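Local coordinates for protein carbonic anhydrase (Sordaria macrospora, PDB 4O1J) that probably catalyses the reversible hydration of carbon dioxide to hydrogencarbonate, as a zinc-dependent, tetrameric beta-class carbonic anhydrase, at residues H112-L122 and E157-L165; I184-V194 and I203-A211. All blocks are in the same frame, centred on the assembly; numbering follows the deposited sequence.

Interactions 1 and 2 follow one another along the chain, their centres about 22 Å apart, and helix 155-176 connects them: it packs on the zinc-binding segment 112-122 in interaction 1, and its later residues V167 and I171 cover L206, V191 and C208 of interaction 2. They meet where the Q164 O atom lies 4.0 Å from L206 CD1. Interaction 1 contains two of the three protein zinc ligands, H112 and C115; C56 is the third. Interaction 2 lies at the edge of the sheet as formed by this chain, with the V194 side chain about 13 Å from the zinc ion. Both contacts also touch the second subunit.

Interaction 1 of 2, residues H112-L122 and E157-L165; sequences HSACGGAAGAL and ERVIRIAQL. With ZN (zinc ion), chain C.
L122 and V159 meet where helix 116-122 crosses helix 155-176; the axes of their short segments come within 8.8 Å at 102°. A118 packs its CB 3.7 Å from I162 CG2, its small side chain consistent with the close approach. L122 runs past I162 in the opposite direction and brings CD1 to 3.6 Å from the same I162 CG2, so this one methyl touches both A118 and L122. V159 divides its two branches: CG1, anti to the backbone N (chi1 170°), reaches the N-cap end of helix 116-122, 3.7 Å from C115 O, while CG2 turns to A119 CB and lies 3.8 Å from L122 CD1. An alanine in place of V159 would probably leave a gap beside the C115 carbonyl and deprive L122 and A119 of a packing partner. Nearer the metal, A163 CB sits 3.6 Å from H112 O, and I160 lays CG1 against S113 CB.

The zinc ion is bound by H112 NE2 at 2.3 Å and by C115 SG at 2.4 Å, with C56 as a further ligand. C115 CB, the carbon that carries the zinc-binding sulfur, lies over one face of the H112 ring, toward its rim, and C115 itself is the N-cap of helix 116-122. S113 OG is hydrogen-bonded to the backbone of I198. H112 ends strand 106-112 of the central sheet; L149 of helix 146-151 touches L122 and I162, V141 and L138 of helix 136-144 cover I162, and F195 of strand 190-197 packs on I160 and A163.

Interaction 2 of 2, residues I184-V194 and I203-A211; sequences IAERGLEVHGV and IKELGCGTA
T210 lies against the start of strand 190-197, with its CG2 methyl 3.6 Å from E190 CA and its side chain crossing that of E190 at about a right angle. Its OG1, anti to the backbone N (chi1 -158°), points back past the strand's start toward helix 178-187, 4.0 Å from I184 CG2. The T210 backbone N donates to V191 O at 2.9 Å, and G209 CA makes a CA-H...O contact with that same oxygen. Further on, G193 N donates to C208 O at 2.9 Å, and L206 N to G193 O, also at 2.9 Å. A water bridges G193 O and G207 N. No side chain stands at G193, where C208 SG packs 3.9 Å from CA; a CB there would collide with the sulfur. At the far end I203 CG2 meets V194 CB at 3.7 Å.

The L206 bond belongs to an antiparallel beta hairpin, strands 190-197 and 202-206, at the edge of the mixed sheet as formed by this chain; the bonds of T210 and C208 join strand 190-197 to the chain after the corner at G207, whose positive phi suits a residue lacking a side chain. H192 with G209 and V194 with E205 are non-hydrogen-bonded pairs, and the register slips by two between them in a beta bulge.

Strand 106-112 flanks strand 190-197 on its other side: H192 NE2 is hydrogen-bonded to H106, and V194 packs on V108 and C110. The second subunit adds its F18, stacked on the H192 ring and packed on V194, and its E15 backbone N, which is hydrogen-bonded to E190 OE2.

Interaction 1 of 2, residues H112-L122 and E157-L165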
# COMPACT_ATOMS: atom_id res chain seq x y z
N HIS A 112 3.12 -16.21 16.52
CA HIS A 112 3.93 -17.35 16.93
C HIS A 112 5.22 -16.94 17.63
O HIS A 112 5.65 -15.79 17.59
CB HIS A 112 4.28 -18.22 15.73
CG HIS A 112 5.33 -17.62 14.85
ND1 HIS A 112 6.67 -17.88 15.01
CD2 HIS A 112 5.23 -16.79 13.78
CE1 HIS A 112 7.36 -17.23 14.09
NE2 HIS A 112 6.51 -16.56 13.33
N SER A 113 5.84 -17.93 18.28
CA SER A 113 7.11 -17.76 18.97
C SER A 113 8.30 -17.75 18.01
O SER A 113 8.22 -18.32 16.92
CB SER A 113 7.28 -18.86 20.02
OG SER A 113 7.07 -20.15 19.45
N ALA A 114 9.39 -17.12 18.42
CA ALA A 114 10.60 -16.98 17.61
C ALA A 114 10.31 -16.23 16.31
O ALA A 114 10.86 -16.57 15.26
CB ALA A 114 11.23 -18.34 17.32
N CYS A 115 9.44 -15.23 16.39
CA CYS A 115 9.11 -14.41 15.23
C CYS A 115 10.24 -13.42 14.95
O CYS A 115 10.61 -12.61 15.81
CB CYS A 115 7.79 -13.67 15.46
SG CYS A 115 7.08 -12.92 13.98
N GLY A 116 10.77 -13.48 13.74
CA GLY A 116 11.88 -12.64 13.34
C GLY A 116 11.48 -11.18 13.25
O GLY A 116 12.29 -10.30 13.57
N GLY A 117 10.25 -10.92 12.82
CA GLY A 117 9.76 -9.56 12.70
C GLY A 117 9.59 -8.94 14.07
O GLY A 117 9.90 -7.76 14.27
N ALA A 118 9.13 -9.74 15.02
CA ALA A 118 9.00 -9.33 16.41
C ALA A 118 10.36 -8.92 17.00
O ALA A 118 10.50 -7.85 17.60
CB ALA A 118 8.37 -10.45 17.23
N ALA A 119 11.34 -9.80 16.83
CA ALA A 119 12.71 -9.54 17.27
C ALA A 119 13.28 -8.29 16.61
O ALA A 119 13.98 -7.50 17.25
CB ALA A 119 13.60 -10.74 16.98
N GLY A 120 12.96 -8.11 15.33
CA GLY A 120 13.39 -6.95 14.58
C GLY A 120 12.80 -5.69 15.18
O GLY A 120 13.47 -4.66 15.28
N ALA A 121 11.54 -5.77 15.60
CA ALA A 121 10.88 -4.62 16.21
C ALA A 121 11.47 -4.32 17.59
O ALA A 121 11.49 -3.17 18.02
CB ALA A 121 9.39 -4.88 16.33
N LEU A 122 11.99 -5.35 18.26
CA LEU A 122 12.59 -5.16 19.57
C LEU A 122 14.00 -4.56 19.52
O LEU A 122 14.42 -3.87 20.44
CB LEU A 122 12.61 -6.49 20.34
CG LEU A 122 11.28 -6.93 20.93
CD1 LEU A 122 11.38 -8.34 21.49
CD2 LEU A 122 10.81 -5.96 22.01
N GLU A 157 11.22 -14.85 25.71
CA GLU A 157 9.91 -14.57 26.29
C GLU A 157 9.52 -13.12 26.01
O GLU A 157 8.33 -12.76 26.01
CB GLU A 157 9.90 -14.85 27.79
CG GLU A 157 10.05 -16.33 28.17
CD GLU A 157 8.95 -17.22 27.60
OE1 GLU A 157 7.78 -16.77 27.59
OE2 GLU A 157 9.24 -18.36 27.18
N ARG A 158 10.52 -12.28 25.74
CA ARG A 158 10.27 -10.90 25.36
C ARG A 158 9.77 -10.88 23.92
O ARG A 158 8.82 -10.16 23.58
CB ARG A 158 11.54 -10.05 25.51
CG ARG A 158 11.29 -8.55 25.49
CD ARG A 158 12.58 -7.74 25.52
NE ARG A 158 13.36 -7.96 26.73
CZ ARG A 158 14.55 -8.56 26.75
NH1 ARG A 158 15.09 -9.00 25.62
NH2 ARG A 158 15.20 -8.71 27.90
N VAL A 159 10.40 -11.69 23.07
CA VAL A 159 9.99 -11.80 21.68
C VAL A 159 8.59 -12.41 21.59
O VAL A 159 7.74 -11.93 20.83
CB VAL A 159 10.99 -12.65 20.87
CG1 VAL A 159 10.44 -12.97 19.49
CG2 VAL A 159 12.32 -11.92 20.78
N ILE A 160 8.35 -13.44 22.41
CA ILE A 160 7.03 -14.07 22.47
C ILE A 160 5.99 -13.04 22.91
O ILE A 160 4.91 -12.92 22.31
CB ILE A 160 7.02 -15.28 23.45
CG1 ILE A 160 7.78 -16.46 22.87
CG2 ILE A 160 5.59 -15.72 23.76
CD1 ILE A 160 7.94 -17.62 23.83
N ARG A 161 6.33 -12.25 23.93
CA ARG A 161 5.39 -11.28 24.46
C ARG A 161 5.03 -10.21 23.43
O ARG A 161 3.84 -9.93 23.20
CB ARG A 161 5.94 -10.62 25.72
CG ARG A 161 4.93 -9.73 26.39
CD ARG A 161 3.67 -10.52 26.69
NE ARG A 161 2.58 -9.68 27.15
CZ ARG A 161 1.29 -10.00 27.06
NH1 ARG A 161 0.93 -11.16 26.51
NH2 ARG A 161 0.36 -9.16 27.51
N ILE A 162 6.04 -9.64 22.78
CA ILE A 162 5.76 -8.61 21.78
C ILE A 162 4.97 -9.22 20.62
O ILE A 162 4.10 -8.54 20.05
CB ILE A 162 7.06 -7.91 21.28
CG1 ILE A 162 6.74 -6.71 20.39
CG2 ILE A 162 7.92 -8.85 20.48
CD1 ILE A 162 5.89 -5.67 21.04
N ALA A 163 5.18 -10.50 20.32
CA ALA A 163 4.41 -11.15 19.26
C ALA A 163 2.93 -11.32 19.64
O ALA A 163 2.03 -11.16 18.79
CB ALA A 163 5.03 -12.49 18.91
N GLN A 164 2.69 -11.61 20.91
CA GLN A 164 1.32 -11.73 21.42
C GLN A 164 0.58 -10.39 21.46
O GLN A 164 -0.62 -10.31 21.15
CB GLN A 164 1.32 -12.35 22.82
CG GLN A 164 1.96 -13.73 22.88
CD GLN A 164 2.02 -14.26 24.29
OE1 GLN A 164 2.12 -13.49 25.25
NE2 GLN A 164 1.95 -15.57 24.43
N LEU A 165 1.30 -9.34 21.85
CA LEU A 165 0.72 -8.01 21.88
C LEU A 165 0.39 -7.61 20.45
O LEU A 165 -0.61 -6.92 20.19
CB LEU A 165 1.67 -6.99 22.51
CG LEU A 165 1.99 -7.15 24.00
CD1 LEU A 165 3.11 -6.20 24.39
CD2 LEU A 165 0.76 -6.91 24.84
ZN ZN C . 7.21 -14.62 12.36

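Interaction 2 of 2, residues I184-V194 and I203-A211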
# COMPACT_ATOMS: atom_id res chain seq x y z
N ILE A 184 -20.12 -9.78 11.38
CA ILE A 184 -20.35 -10.15 12.77
C ILE A 184 -21.79 -9.80 13.12
O ILE A 184 -22.50 -10.61 13.73
CB ILE A 184 -19.40 -9.42 13.73
CG1 ILE A 184 -17.96 -9.82 13.46
CG2 ILE A 184 -19.76 -9.76 15.17
CD1 ILE A 184 -16.94 -9.07 14.28
N ALA A 185 -22.22 -8.62 12.70
CA ALA A 185 -23.54 -8.13 13.08
C ALA A 185 -24.68 -8.96 12.48
O ALA A 185 -25.73 -9.11 13.12
CB ALA A 185 -23.70 -6.68 12.66
N GLU A 186 -24.50 -9.49 11.27
CA GLU A 186 -25.60 -10.19 10.60
C GLU A 186 -25.43 -11.70 10.40
O GLU A 186 -26.43 -12.41 10.27
CB GLU A 186 -25.89 -9.54 9.26
CG GLU A 186 -24.68 -9.12 8.48
CD GLU A 186 -24.88 -7.78 7.82
OE1 GLU A 186 -25.80 -7.05 8.27
OE2 GLU A 186 -24.16 -7.46 6.85
N ARG A 187 -24.19 -12.18 10.35
CA ARG A 187 -23.93 -13.61 10.10
C ARG A 187 -23.33 -14.33 11.30
O ARG A 187 -23.18 -15.55 11.28
CB ARG A 187 -22.96 -13.80 8.93
CG ARG A 187 -23.51 -13.63 7.55
CD ARG A 187 -22.35 -13.74 6.59
NE ARG A 187 -21.31 -14.58 7.17
CZ ARG A 187 -20.04 -14.60 6.77
NH1 ARG A 187 -19.64 -13.82 5.78
NH2 ARG A 187 -19.17 -15.40 7.38
N GLY A 188 -22.92 -13.57 12.31
CA GLY A 188 -22.26 -14.16 13.45
C GLY A 188 -20.87 -14.63 13.08
O GLY A 188 -20.43 -15.70 13.52
N LEU A 189 -20.18 -13.84 12.26
CA LEU A 189 -18.80 -14.12 11.94
C LEU A 189 -17.99 -14.08 13.23
O LEU A 189 -18.22 -13.22 14.09
CB LEU A 189 -18.26 -13.11 10.91
CG LEU A 189 -16.76 -13.15 10.62
CD1 LEU A 189 -16.34 -14.52 10.13
CD2 LEU A 189 -16.39 -12.10 9.60
N GLU A 190 -17.07 -15.02 13.38
CA GLU A 190 -16.26 -15.05 14.59
C GLU A 190 -14.81 -14.71 14.31
O GLU A 190 -14.29 -15.01 13.24
CB GLU A 190 -16.37 -16.42 15.27
CG GLU A 190 -17.77 -16.70 15.80
CD GLU A 190 -17.81 -17.91 16.72
OE1 GLU A 190 -17.07 -17.93 17.72
OE2 GLU A 190 -18.59 -18.85 16.43
N VAL A 191 -14.17 -14.05 15.26
CA VAL A 191 -12.78 -13.66 15.12
C VAL A 191 -11.99 -14.11 16.35
O VAL A 191 -12.42 -13.90 17.49
CB VAL A 191 -12.63 -12.14 14.92
CG1 VAL A 191 -11.17 -11.77 14.68
CG2 VAL A 191 -13.50 -11.67 13.76
N HIS A 192 -10.84 -14.73 16.12
CA HIS A 192 -10.05 -15.34 17.18
C HIS A 192 -8.59 -14.94 17.09
O HIS A 192 -7.99 -14.94 16.00
CB HIS A 192 -10.18 -16.87 17.13
CG HIS A 192 -11.56 -17.35 16.79
ND1 HIS A 192 -12.54 -17.51 17.74
CD2 HIS A 192 -12.12 -17.68 15.60
CE1 HIS A 192 -13.66 -17.92 17.16
NE2 HIS A 192 -13.42 -18.03 15.86
N GLY A 193 -8.01 -14.59 18.23
CA GLY A 193 -6.58 -14.33 18.30
C GLY A 193 -5.90 -15.54 18.90
O GLY A 193 -6.23 -15.96 20.01
N VAL A 194 -4.98 -16.15 18.15
CA VAL A 194 -4.30 -17.33 18.66
C VAL A 194 -2.78 -17.20 18.60
O VAL A 194 -2.21 -16.31 17.95
CB VAL A 194 -4.72 -18.61 17.91
CG1 VAL A 194 -6.23 -18.80 17.95
CG2 VAL A 194 -4.21 -18.57 16.48
N ILE A 203 -1.22 -24.75 19.60
CA ILE A 203 -1.84 -23.44 19.40
C ILE A 203 -2.79 -23.15 20.55
O ILE A 203 -3.60 -24.00 20.93
CB ILE A 203 -2.63 -23.37 18.08
CG1 ILE A 203 -1.69 -23.38 16.87
CG2 ILE A 203 -3.50 -22.13 18.04
CD1 ILE A 203 -2.37 -23.77 15.58
N LYS A 204 -2.66 -21.97 21.14
CA LYS A 204 -3.52 -21.57 22.25
C LYS A 204 -4.30 -20.32 21.89
O LYS A 204 -3.90 -19.56 21.00
CB LYS A 204 -2.69 -21.33 23.51
CG LYS A 204 -1.59 -20.30 23.34
CD LYS A 204 -0.95 -19.93 24.68
CE LYS A 204 0.34 -19.14 24.48
NZ LYS A 204 1.09 -18.93 25.74
N GLU A 205 -5.43 -20.10 22.56
CA GLU A 205 -6.18 -18.87 22.38
C GLU A 205 -5.61 -17.77 23.27
O GLU A 205 -5.22 -18.03 24.40
CB GLU A 205 -7.66 -19.09 22.70
CG GLU A 205 -8.32 -20.13 21.84
CD GLU A 205 -9.77 -20.34 22.21
OE1 GLU A 205 -10.49 -19.33 22.39
OE2 GLU A 205 -10.20 -21.51 22.32
N LEU A 206 -5.56 -16.55 22.76
CA LEU A 206 -5.04 -15.44 23.57
C LEU A 206 -6.14 -14.72 24.34
O LEU A 206 -5.85 -13.92 25.22
CB LEU A 206 -4.29 -14.44 22.69
CG LEU A 206 -2.96 -14.99 22.18
CD1 LEU A 206 -2.27 -14.00 21.26
CD2 LEU A 206 -2.06 -15.37 23.34
N GLY A 207 -7.39 -15.03 24.02
CA GLY A 207 -8.53 -14.48 24.73
C GLY A 207 -8.94 -13.13 24.19
O GLY A 207 -9.55 -12.32 24.89
N CYS A 208 -8.61 -12.88 22.92
CA CYS A 208 -8.99 -11.65 22.26
C CYS A 208 -9.71 -11.97 20.97
O CYS A 208 -9.31 -12.87 20.22
CB CYS A 208 -7.77 -10.77 21.98
SG CYS A 208 -6.44 -11.59 21.07
N GLY A 209 -10.81 -11.26 20.72
CA GLY A 209 -11.60 -11.52 19.53
C GLY A 209 -13.07 -11.29 19.78
O GLY A 209 -13.46 -10.53 20.66
N THR A 210 -13.89 -11.97 18.99
CA THR A 210 -15.33 -11.79 19.03
C THR A 210 -15.99 -12.28 20.34
O THR A 210 -16.95 -11.68 20.80
CB THR A 210 -15.99 -12.47 17.79
OG1 THR A 210 -17.27 -11.88 17.55
CG2 THR A 210 -16.11 -13.97 17.97
N ALA A 211 -15.46 -13.35 20.93
CA ALA A 211 -16.03 -13.91 22.16
C ALA A 211 -15.13 -15.00 22.73
O ALA A 211 -15.62 -16.04 23.18
CB ALA A 211 -17.43 -14.47 21.89
O HOH W 1 -8.62 -15.98 21.99